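Local coordinates for protein Cap5O (Staphylococcus aureus, PDB 3OJO) that binds NAD and probably oxidises UDP-N-acetyl-mannosamine as a dehydrogenase of capsular polysaccharide biosynthesis, at residues L19-K32 with I55-E67. Numbering follows the deposited sequence.
Sequences LGYIGLPTSIMFAK and ISIEEPGLQEVYE. With NAD (nicotinamide-adenine-dinucleotide), chain J.
The Tyr21 ring lies with one face against Ile57, whose CB sits 3.8 Å from the ring centroid in a CH-pi contact, while Glu58 O and the NAD phosphate oxygen O2A lie at its edge, in the ring plane. Ile57 CD1 adds a contact 3.6 Å from Tyr21 CD1. The phenol oxygen accepts a hydrogen bond from Glu58 N, with Glu58 N 3.1 Å from Tyr21 OH and nearly straight at 161°. The second flat group, the Tyr66 ring, meets Ile28 CD1 obliquely at CD1, and its hydroxyl bonds to Leu50 O. The contact is an example of packing against the dinucleotide-binding turn of a Rossmann fold: Gly20 and Gly23 fit the GxGxxG pattern, in the turn after strand 13-17 and at the start of helix 23-32, and Ile22 N donates to NAD O2N at 3.0 Å, with a weak bond from Tyr21 N to NAD O2A. Behind the turn, helices 23-32 and 62-67 run at 46° and approach to 10.1 Å between axes at closest. Ile28 lies between them, its CD1 among Leu62, Tyr66 and Ile55; CG2, anti to the backbone N, instead meets Val65 CG1 at 3.7 Å. Nearer the cofactor, Leu24 CD2 packs on Ile55, Ser56 and Ile57, and Pro25 CG touches Ile57 CD1 and Leu62 CD2. One water bridges Leu19 O and Ser56 OG, 2.8 Å from each.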
ATOM      1  N   LEU B  19      -8.530  20.829 -25.915  1.00 35.05           N
ATOM      2  CA  LEU B  19      -7.687  21.966 -25.533  1.00 34.85           C
ATOM      3  C   LEU B  19      -7.878  22.456 -24.101  1.00 36.72           C
ATOM      4  O   LEU B  19      -8.094  23.655 -23.873  1.00 35.82           O
ATOM      5  CB  LEU B  19      -7.832  23.124 -26.541  1.00 34.98           C
ATOM      6  CG  LEU B  19      -7.521  22.801 -27.990  1.00 39.57           C
ATOM      7  CD1 LEU B  19      -8.017  23.886 -28.866  1.00 40.23           C
ATOM      8  CD2 LEU B  19      -6.047  22.597 -28.210  1.00 40.26           C
ATOM      9  N   GLY B  20      -7.773  21.532 -23.154  1.00 32.42           N
ATOM     10  CA  GLY B  20      -7.851  21.857 -21.733  1.00 31.95           C
ATOM     11  C   GLY B  20      -6.476  22.030 -21.130  1.00 34.71           C
ATOM     12  O   GLY B  20      -5.550  22.481 -21.814  1.00 34.29           O
ATOM     13  N   TYR B  21      -6.331  21.637 -19.863  1.00 32.39           N
ATOM     14  CA  TYR B  21      -5.078  21.725 -19.101  1.00 34.00           C
ATOM     15  C   TYR B  21      -3.925  20.915 -19.664  1.00 37.32           C
ATOM     16  O   TYR B  21      -2.770  21.301 -19.499  1.00 35.41           O
ATOM     17  CB  TYR B  21      -5.313  21.473 -17.596  1.00 36.69           C
ATOM     18  CG  TYR B  21      -5.845  22.722 -16.922  1.00 40.48           C
ATOM     19  CD1 TYR B  21      -4.976  23.688 -16.415  1.00 42.73           C
ATOM     20  CD2 TYR B  21      -7.214  22.977 -16.859  1.00 42.02           C
ATOM     21  CE1 TYR B  21      -5.455  24.869 -15.843  1.00 44.93           C
ATOM     22  CE2 TYR B  21      -7.707  24.166 -16.307  1.00 43.43           C
ATOM     23  CZ  TYR B  21      -6.824  25.104 -15.791  1.00 53.43           C
ATOM     24  OH  TYR B  21      -7.302  26.271 -15.235  1.00 56.35           O
ATOM     25  N   ILE B  22      -4.246  19.832 -20.380  1.00 35.76           N
ATOM     26  CA  ILE B  22      -3.277  18.964 -21.053  1.00 36.23           C
ATOM     27  C   ILE B  22      -3.035  19.433 -22.513  1.00 42.17           C
ATOM     28  O   ILE B  22      -1.898  19.749 -22.864  1.00 42.86           O
ATOM     29  CB  ILE B  22      -3.728  17.473 -20.962  1.00 38.50           C
ATOM     30  CG1 ILE B  22      -3.718  16.924 -19.522  1.00 39.45           C
ATOM     31  CG2 ILE B  22      -2.956  16.601 -21.918  1.00 36.56           C
ATOM     32  CD1 ILE B  22      -2.335  16.731 -18.882  1.00 54.15           C
ATOM     33  N   GLY B  23      -4.105  19.477 -23.320  1.00 37.87           N
ATOM     34  CA  GLY B  23      -4.081  19.809 -24.742  1.00 36.21           C
ATOM     35  C   GLY B  23      -3.595  21.190 -25.128  1.00 40.55           C
ATOM     36  O   GLY B  23      -2.792  21.302 -26.053  1.00 41.65           O
ATOM     37  N   LEU B  24      -4.105  22.255 -24.480  1.00 36.54           N
ATOM     38  CA  LEU B  24      -3.695  23.618 -24.815  1.00 36.28           C
ATOM     39  C   LEU B  24      -2.189  23.858 -24.599  1.00 40.73           C
ATOM     40  O   LEU B  24      -1.534  24.209 -25.582  1.00 42.65           O
ATOM     41  CB  LEU B  24      -4.561  24.692 -24.118  1.00 36.12           C
ATOM     42  CG  LEU B  24      -4.226  26.154 -24.440  1.00 38.77           C
ATOM     43  CD1 LEU B  24      -4.423  26.452 -25.935  1.00 38.82           C
ATOM     44  CD2 LEU B  24      -5.017  27.100 -23.555  1.00 36.04           C
ATOM     45  N   PRO B  25      -1.596  23.615 -23.401  1.00 35.95           N
ATOM     46  CA  PRO B  25      -0.138  23.792 -23.255  1.00 36.74           C
ATOM     47  C   PRO B  25       0.694  22.935 -24.212  1.00 42.27           C
ATOM     48  O   PRO B  25       1.706  23.422 -24.720  1.00 43.04           O
ATOM     49  CB  PRO B  25       0.111  23.401 -21.797  1.00 38.31           C
ATOM     50  CG  PRO B  25      -1.192  23.673 -21.119  1.00 42.31           C
ATOM     51  CD  PRO B  25      -2.190  23.192 -22.118  1.00 37.69           C
ATOM     52  N   THR B  26       0.242  21.687 -24.489  1.00 38.05           N
ATOM     53  CA  THR B  26       0.878  20.756 -25.433  1.00 37.86           C
ATOM     54  C   THR B  26       0.876  21.350 -26.854  1.00 42.14           C
ATOM     55  O   THR B  26       1.912  21.305 -27.510  1.00 40.84           O
ATOM     56  CB  THR B  26       0.215  19.368 -25.336  1.00 38.18           C
ATOM     57  OG1 THR B  26       0.382  18.866 -24.003  1.00 45.59           O
ATOM     58  CG2 THR B  26       0.744  18.371 -26.359  1.00 22.34           C
ATOM     59  N   SER B  27      -0.269  21.880 -27.331  1.00 39.23           N
ATOM     60  CA  SER B  27      -0.365  22.534 -28.643  1.00 39.20           C
ATOM     61  C   SER B  27       0.605  23.714 -28.681  1.00 41.81           C
ATOM     62  O   SER B  27       1.355  23.860 -29.640  1.00 40.14           O
ATOM     63  CB  SER B  27      -1.774  23.070 -28.866  1.00 44.13           C
ATOM     64  OG  SER B  27      -2.737  22.059 -28.650  1.00 60.71           O
ATOM     65  N   ILE B  28       0.602  24.531 -27.607  1.00 38.97           N
ATOM     66  CA  ILE B  28       1.460  25.703 -27.467  1.00 39.65           C
ATOM     67  C   ILE B  28       2.947  25.296 -27.549  1.00 47.91           C
ATOM     68  O   ILE B  28       3.712  25.942 -28.258  1.00 48.57           O
ATOM     69  CB  ILE B  28       1.061  26.540 -26.197  1.00 41.22           C
ATOM     70  CG1 ILE B  28      -0.237  27.327 -26.460  1.00 40.38           C
ATOM     71  CG2 ILE B  28       2.190  27.485 -25.717  1.00 39.90           C
ATOM     72  CD1 ILE B  28      -0.932  27.912 -25.185  1.00 50.19           C
ATOM     73  N   MET B  29       3.313  24.196 -26.880  1.00 46.65           N
ATOM     74  CA  MET B  29       4.656  23.642 -26.822  1.00 47.47           C
ATOM     75  C   MET B  29       5.233  23.188 -28.180  1.00 54.50           C
ATOM     76  O   MET B  29       6.364  23.554 -28.509  1.00 54.81           O
ATOM     77  CB  MET B  29       4.720  22.525 -25.784  1.00 49.64           C
ATOM     78  CG  MET B  29       6.131  22.165 -25.387  1.00 53.92           C
ATOM     79  SD  MET B  29       7.200  23.572 -24.949  1.00 58.12           S
ATOM     80  CE  MET B  29       7.015  23.603 -23.275  1.00 54.73           C
ATOM     81  N   PHE B  30       4.473  22.402 -28.963  1.00 51.13           N
ATOM     82  CA  PHE B  30       4.927  21.941 -30.273  1.00 51.45           C
ATOM     83  C   PHE B  30       5.055  23.106 -31.266  1.00 58.06           C
ATOM     84  O   PHE B  30       6.012  23.132 -32.045  1.00 58.19           O
ATOM     85  CB  PHE B  30       3.982  20.880 -30.833  1.00 52.80           C
ATOM     86  CG  PHE B  30       4.136  19.497 -30.244  1.00 54.04           C
ATOM     87  CD1 PHE B  30       5.134  18.634 -30.697  1.00 57.32           C
ATOM     88  CD2 PHE B  30       3.223  19.015 -29.313  1.00 54.78           C
ATOM     89  CE1 PHE B  30       5.225  17.323 -30.207  1.00 58.10           C
ATOM     90  CE2 PHE B  30       3.313  17.708 -28.831  1.00 57.05           C
ATOM     91  CZ  PHE B  30       4.316  16.874 -29.275  1.00 55.85           C
ATOM     92  N   ALA B  31       4.099  24.073 -31.211  1.00 54.83           N
ATOM     93  CA  ALA B  31       4.065  25.271 -32.051  1.00 54.20           C
ATOM     94  C   ALA B  31       5.241  26.201 -31.743  1.00 58.43           C
ATOM     95  O   ALA B  31       5.759  26.849 -32.655  1.00 59.51           O
ATOM     96  CB  ALA B  31       2.746  26.000 -31.873  1.00 54.82           C
ATOM     97  N   LYS B  32       5.674  26.241 -30.465  1.00 54.15           N
ATOM     98  CA  LYS B  32       6.817  27.011 -29.957  1.00 53.68           C
ATOM     99  C   LYS B  32       8.124  26.493 -30.595  1.00 57.63           C
ATOM    100  O   LYS B  32       9.108  27.230 -30.669  1.00 57.16           O
ATOM    101  CB  LYS B  32       6.891  26.872 -28.418  1.00 55.62           C
ATOM    102  CG  LYS B  32       7.809  27.860 -27.718  1.00 60.34           C
ATOM    103  CD  LYS B  32       8.096  27.450 -26.279  1.00 61.95           C
ATOM    104  CE  LYS B  32       9.185  28.297 -25.651  1.00 62.05           C
ATOM    105  NZ  LYS B  32       8.687  29.627 -25.212  1.00 68.01           N
ATOM    106  N   ILE B  55      -5.958  32.742 -23.617  1.00 48.64           N
ATOM    107  CA  ILE B  55      -5.918  31.326 -23.243  1.00 47.12           C
ATOM    108  C   ILE B  55      -7.207  30.977 -22.493  1.00 50.28           C
ATOM    109  O   ILE B  55      -7.750  31.814 -21.773  1.00 48.29           O
ATOM    110  CB  ILE B  55      -4.648  30.877 -22.463  1.00 49.37           C
ATOM    111  CG1 ILE B  55      -4.362  31.736 -21.213  1.00 48.84           C
ATOM    112  CG2 ILE B  55      -3.451  30.746 -23.380  1.00 49.34           C
ATOM    113  CD1 ILE B  55      -3.310  31.154 -20.241  1.00 45.47           C
ATOM    114  N   SER B  56      -7.709  29.749 -22.708  1.00 47.43           N
ATOM    115  CA  SER B  56      -8.937  29.244 -22.105  1.00 46.52           C
ATOM    116  C   SER B  56      -8.689  28.608 -20.719  1.00 48.66           C
ATOM    117  O   SER B  56      -9.645  28.212 -20.056  1.00 49.72           O
ATOM    118  CB  SER B  56      -9.596  28.247 -23.049  1.00 49.52           C
ATOM    119  OG  SER B  56      -8.686  27.207 -23.370  1.00 58.14           O
ATOM    120  N   ILE B  57      -7.420  28.506 -20.286  1.00 42.58           N
ATOM    121  CA  ILE B  57      -7.036  27.917 -18.994  1.00 41.35           C
ATOM    122  C   ILE B  57      -6.276  28.938 -18.118  1.00 46.47           C
ATOM    123  O   ILE B  57      -5.826  29.981 -18.608  1.00 45.53           O
ATOM    124  CB  ILE B  57      -6.283  26.536 -19.123  1.00 43.41           C
ATOM    125  CG1 ILE B  57      -4.864  26.674 -19.717  1.00 43.70           C
ATOM    126  CG2 ILE B  57      -7.103  25.502 -19.879  1.00 42.06           C
ATOM    127  CD1 ILE B  57      -3.857  25.730 -19.156  1.00 46.93           C
ATOM    128  N   GLU B  58      -6.170  28.636 -16.826  1.00 44.44           N
ATOM    129  CA  GLU B  58      -5.477  29.450 -15.842  1.00 44.58           C
ATOM    130  C   GLU B  58      -4.110  28.794 -15.575  1.00 48.99           C
ATOM    131  O   GLU B  58      -4.025  27.732 -14.951  1.00 49.53           O
ATOM    132  CB  GLU B  58      -6.375  29.643 -14.584  1.00 46.45           C
ATOM    133  CG  GLU B  58      -5.724  29.644 -13.201  1.00 60.98           C
ATOM    134  CD  GLU B  58      -5.428  30.997 -12.577  1.00 84.09           C
ATOM    135  OE1 GLU B  58      -6.378  31.795 -12.394  1.00 85.26           O
ATOM    136  OE2 GLU B  58      -4.251  31.236 -12.217  1.00 67.94           O
ATOM    137  N   GLU B  59      -3.055  29.379 -16.165  1.00 44.26           N
ATOM    138  CA  GLU B  59      -1.681  28.963 -15.964  1.00 42.87           C
ATOM    139  C   GLU B  59      -0.765  30.194 -16.112  1.00 48.49           C
ATOM    140  O   GLU B  59      -0.672  30.741 -17.215  1.00 49.31           O
ATOM    141  CB  GLU B  59      -1.274  27.824 -16.928  1.00 43.42           C
ATOM    142  CG  GLU B  59       0.207  27.441 -16.873  1.00 41.27           C
ATOM    143  CD  GLU B  59       0.760  26.732 -15.646  1.00 55.72           C
ATOM    144  OE1 GLU B  59      -0.028  26.297 -14.768  1.00 31.17           O
ATOM    145  OE2 GLU B  59       2.002  26.564 -15.599  1.00 54.54           O
ATOM    146  N   PRO B  60      -0.054  30.608 -15.027  1.00 44.64           N
ATOM    147  CA  PRO B  60       0.874  31.756 -15.124  1.00 43.81           C
ATOM    148  C   PRO B  60       1.898  31.618 -16.239  1.00 48.05           C
ATOM    149  O   PRO B  60       2.491  30.554 -16.417  1.00 49.26           O
ATOM    150  CB  PRO B  60       1.644  31.711 -13.811  1.00 45.46           C
ATOM    151  CG  PRO B  60       1.243  30.462 -13.102  1.00 50.16           C
ATOM    152  CD  PRO B  60      -0.084  30.069 -13.654  1.00 46.40           C
ATOM    153  N   GLY B  61       2.131  32.710 -16.930  1.00 42.48           N
ATOM    154  CA  GLY B  61       3.107  32.775 -18.007  1.00 41.56           C
ATOM    155  C   GLY B  61       2.699  32.198 -19.341  1.00 46.92           C
ATOM    156  O   GLY B  61       3.368  32.465 -20.339  1.00 47.26           O
ATOM    157  N   LEU B  62       1.597  31.422 -19.385  1.00 44.40           N
ATOM    158  CA  LEU B  62       1.144  30.768 -20.616  1.00 43.78           C
ATOM    159  C   LEU B  62       0.592  31.740 -21.642  1.00 46.98           C
ATOM    160  O   LEU B  62       0.889  31.591 -22.833  1.00 47.84           O
ATOM    161  CB  LEU B  62       0.175  29.598 -20.335  1.00 43.61           C
ATOM    162  CG  LEU B  62      -0.064  28.605 -21.488  1.00 48.35           C
ATOM    163  CD1 LEU B  62       1.137  27.686 -21.704  1.00 48.69           C
ATOM    164  CD2 LEU B  62      -1.341  27.774 -21.263  1.00 49.08           C
ATOM    165  N   GLN B  63      -0.168  32.751 -21.189  1.00 41.98           N
ATOM    166  CA  GLN B  63      -0.751  33.801 -22.045  1.00 41.94           C
ATOM    167  C   GLN B  63       0.314  34.453 -22.936  1.00 48.28           C
ATOM    168  O   GLN B  63       0.071  34.653 -24.128  1.00 48.86           O
ATOM    169  CB  GLN B  63      -1.448  34.863 -21.175  1.00 43.10           C
ATOM    170  CG  GLN B  63      -2.109  36.006 -21.943  1.00 52.44           C
ATOM    171  CD  GLN B  63      -3.220  35.561 -22.858  1.00 67.05           C
ATOM    172  OE1 GLN B  63      -3.084  35.614 -24.079  1.00 58.64           O
ATOM    173  NE2 GLN B  63      -4.342  35.124 -22.287  1.00 57.67           N
ATOM    174  N   GLU B  64       1.510  34.730 -22.355  1.00 45.21           N
ATOM    175  CA  GLU B  64       2.683  35.315 -23.003  1.00 45.08           C
ATOM    176  C   GLU B  64       3.211  34.404 -24.101  1.00 47.78           C
ATOM    177  O   GLU B  64       3.528  34.879 -25.186  1.00 48.71           O
ATOM    178  CB  GLU B  64       3.769  35.475 -21.936  1.00 47.31           C
ATOM    179  CG  GLU B  64       4.843  36.513 -22.206  1.00 58.91           C
ATOM    180  CD  GLU B  64       5.644  36.887 -20.972  1.00 79.19           C
ATOM    181  OE1 GLU B  64       5.163  36.639 -19.839  1.00 65.68           O
ATOM    182  OE2 GLU B  64       6.766  37.413 -21.142  1.00 78.81           O
ATOM    183  N   VAL B  65       3.307  33.092 -23.819  1.00 42.95           N
ATOM    184  CA  VAL B  65       3.795  32.070 -24.757  1.00 41.59           C
ATOM    185  C   VAL B  65       2.784  31.903 -25.875  1.00 46.00           C
ATOM    186  O   VAL B  65       3.175  31.863 -27.048  1.00 46.84           O
ATOM    187  CB  VAL B  65       4.117  30.721 -24.059  1.00 44.31           C
ATOM    188  CG1 VAL B  65       4.915  29.810 -24.984  1.00 44.17           C
ATOM    189  CG2 VAL B  65       4.875  30.938 -22.754  1.00 43.49           C
ATOM    190  N   TYR B  66       1.474  31.846 -25.509  1.00 40.65           N
ATOM    191  CA  TYR B  66       0.367  31.734 -26.456  1.00 39.44           C
ATOM    192  C   TYR B  66       0.346  32.911 -27.439  1.00 45.37           C
ATOM    193  O   TYR B  66       0.108  32.696 -28.625  1.00 45.63           O
ATOM    194  CB  TYR B  66      -0.976  31.657 -25.709  1.00 38.85           C
ATOM    195  CG  TYR B  66      -2.170  31.544 -26.635  1.00 36.62           C
ATOM    196  CD1 TYR B  66      -2.293  30.475 -27.518  1.00 37.74           C
ATOM    197  CD2 TYR B  66      -3.142  32.535 -26.671  1.00 36.24           C
ATOM    198  CE1 TYR B  66      -3.363  30.386 -28.396  1.00 36.61           C
ATOM    199  CE2 TYR B  66      -4.220  32.456 -27.551  1.00 36.38           C
ATOM    200  CZ  TYR B  66      -4.326  31.378 -28.410  1.00 39.18           C
ATOM    201  OH  TYR B  66      -5.391  31.271 -29.259  1.00 37.15           O
ATOM    202  N   GLU B  67       0.591  34.142 -26.943  1.00 43.72           N
ATOM    203  CA  GLU B  67       0.647  35.367 -27.751  1.00 44.71           C
ATOM    204  C   GLU B  67       1.733  35.295 -28.823  1.00 53.88           C
ATOM    205  O   GLU B  67       1.460  35.675 -29.958  1.00 55.31           O
ATOM    206  CB  GLU B  67       0.830  36.610 -26.875  1.00 45.67           C
ATOM    207  CG  GLU B  67      -0.467  37.116 -26.260  1.00 49.93           C
ATOM    208  CD  GLU B  67      -0.360  38.141 -25.149  1.00 70.31           C
ATOM    209  OE1 GLU B  67       0.771  38.500 -24.751  1.00 77.71           O
ATOM    210  OE2 GLU B  67      -1.427  38.589 -24.674  1.00 68.98           O
TER
HETATM  211  PA  NAD J 500     -10.032  19.411 -19.483  1.00 39.00           P
HETATM  212  O1A NAD J 500     -11.456  19.249 -19.122  1.00 39.55           O
HETATM  213  O2A NAD J 500      -9.435  20.600 -18.839  1.00 40.31           O
HETATM  214  O5B NAD J 500      -9.920  19.541 -21.081  1.00 39.42           O
HETATM  215  C5B NAD J 500     -10.643  18.708 -21.947  1.00 35.96           C
HETATM  216  C4B NAD J 500     -11.006  19.526 -23.163  1.00 34.92           C
HETATM  217  O4B NAD J 500     -11.300  18.658 -24.238  1.00 33.45           O
HETATM  218  C3B NAD J 500     -12.224  20.431 -22.938  1.00 38.63           C
HETATM  219  O3B NAD J 500     -11.940  21.733 -23.439  1.00 37.86           O
HETATM  220  C2B NAD J 500     -13.283  19.794 -23.829  1.00 38.32           C
HETATM  221  O2B NAD J 500     -14.221  20.717 -24.344  1.00 37.14           O
HETATM  222  C1B NAD J 500     -12.446  19.148 -24.920  1.00 36.66           C
HETATM  223  N9A NAD J 500     -13.172  18.042 -25.561  1.00 38.19           N
HETATM  224  C8A NAD J 500     -13.981  17.123 -24.929  1.00 40.20           C
HETATM  225  N7A NAD J 500     -14.376  16.198 -25.832  1.00 38.90           N
HETATM  226  C5A NAD J 500     -13.833  16.526 -27.030  1.00 39.76           C
HETATM  227  C6A NAD J 500     -13.930  15.933 -28.289  1.00 41.52           C
HETATM  228  N6A NAD J 500     -14.672  14.828 -28.421  1.00 42.49           N
HETATM  229  N1A NAD J 500     -13.249  16.498 -29.364  1.00 37.22           N
HETATM  230  C2A NAD J 500     -12.470  17.631 -29.187  1.00 33.76           C
HETATM  231  N3A NAD J 500     -12.381  18.215 -27.938  1.00 35.75           N
HETATM  232  C4A NAD J 500     -13.051  17.672 -26.877  1.00 37.47           C
HETATM  233  O3  NAD J 500      -9.249  18.042 -19.113  1.00 45.53           O
HETATM  234  PN  NAD J 500      -7.663  17.956 -18.883  1.00 46.36           P
HETATM  235  O1N NAD J 500      -7.391  18.365 -17.482  1.00 51.18           O
HETATM  236  O2N NAD J 500      -6.958  18.618 -20.009  1.00 45.63           O
HETATM  237  O5D NAD J 500      -7.390  16.394 -18.939  1.00 51.08           O
HETATM  238  C5D NAD J 500      -7.964  15.581 -19.929  1.00 58.41           C
HETATM  239  C4D NAD J 500      -7.700  14.129 -19.544  1.00 65.77           C
HETATM  240  O4D NAD J 500      -6.303  13.885 -19.477  1.00 69.99           O
HETATM  241  C3D NAD J 500      -8.180  13.756 -18.141  1.00 66.66           C
HETATM  242  O3D NAD J 500      -9.574  13.574 -17.981  1.00 69.41           O
HETATM  243  C2D NAD J 500      -7.395  12.485 -17.934  1.00 65.08           C
HETATM  244  O2D NAD J 500      -7.877  11.510 -18.822  1.00 61.08           O
HETATM  245  C1D NAD J 500      -6.042  12.896 -18.491  1.00 70.12           C
HETATM  246  N1N NAD J 500      -5.232  13.387 -17.352  1.00 73.05           N
HETATM  247  C2N NAD J 500      -5.153  14.724 -17.029  1.00 74.66           C
HETATM  248  C3N NAD J 500      -4.397  15.128 -15.917  1.00 78.16           C
HETATM  249  C7N NAD J 500      -3.935  16.553 -15.793  1.00 79.86           C
HETATM  250  O7N NAD J 500      -2.584  16.777 -15.435  1.00 79.40           O
HETATM  251  N7N NAD J 500      -4.798  17.558 -15.990  1.00 79.98           N
HETATM  252  C4N NAD J 500      -3.759  14.165 -15.123  1.00 78.98           C
HETATM  253  C5N NAD J 500      -3.874  12.811 -15.431  1.00 78.38           C
HETATM  254  C6N NAD J 500      -4.632  12.444 -16.545  1.00 76.03           C
HETATM  255  O   HOH W   1      -9.733  24.992 -22.018  1.00 45.87           O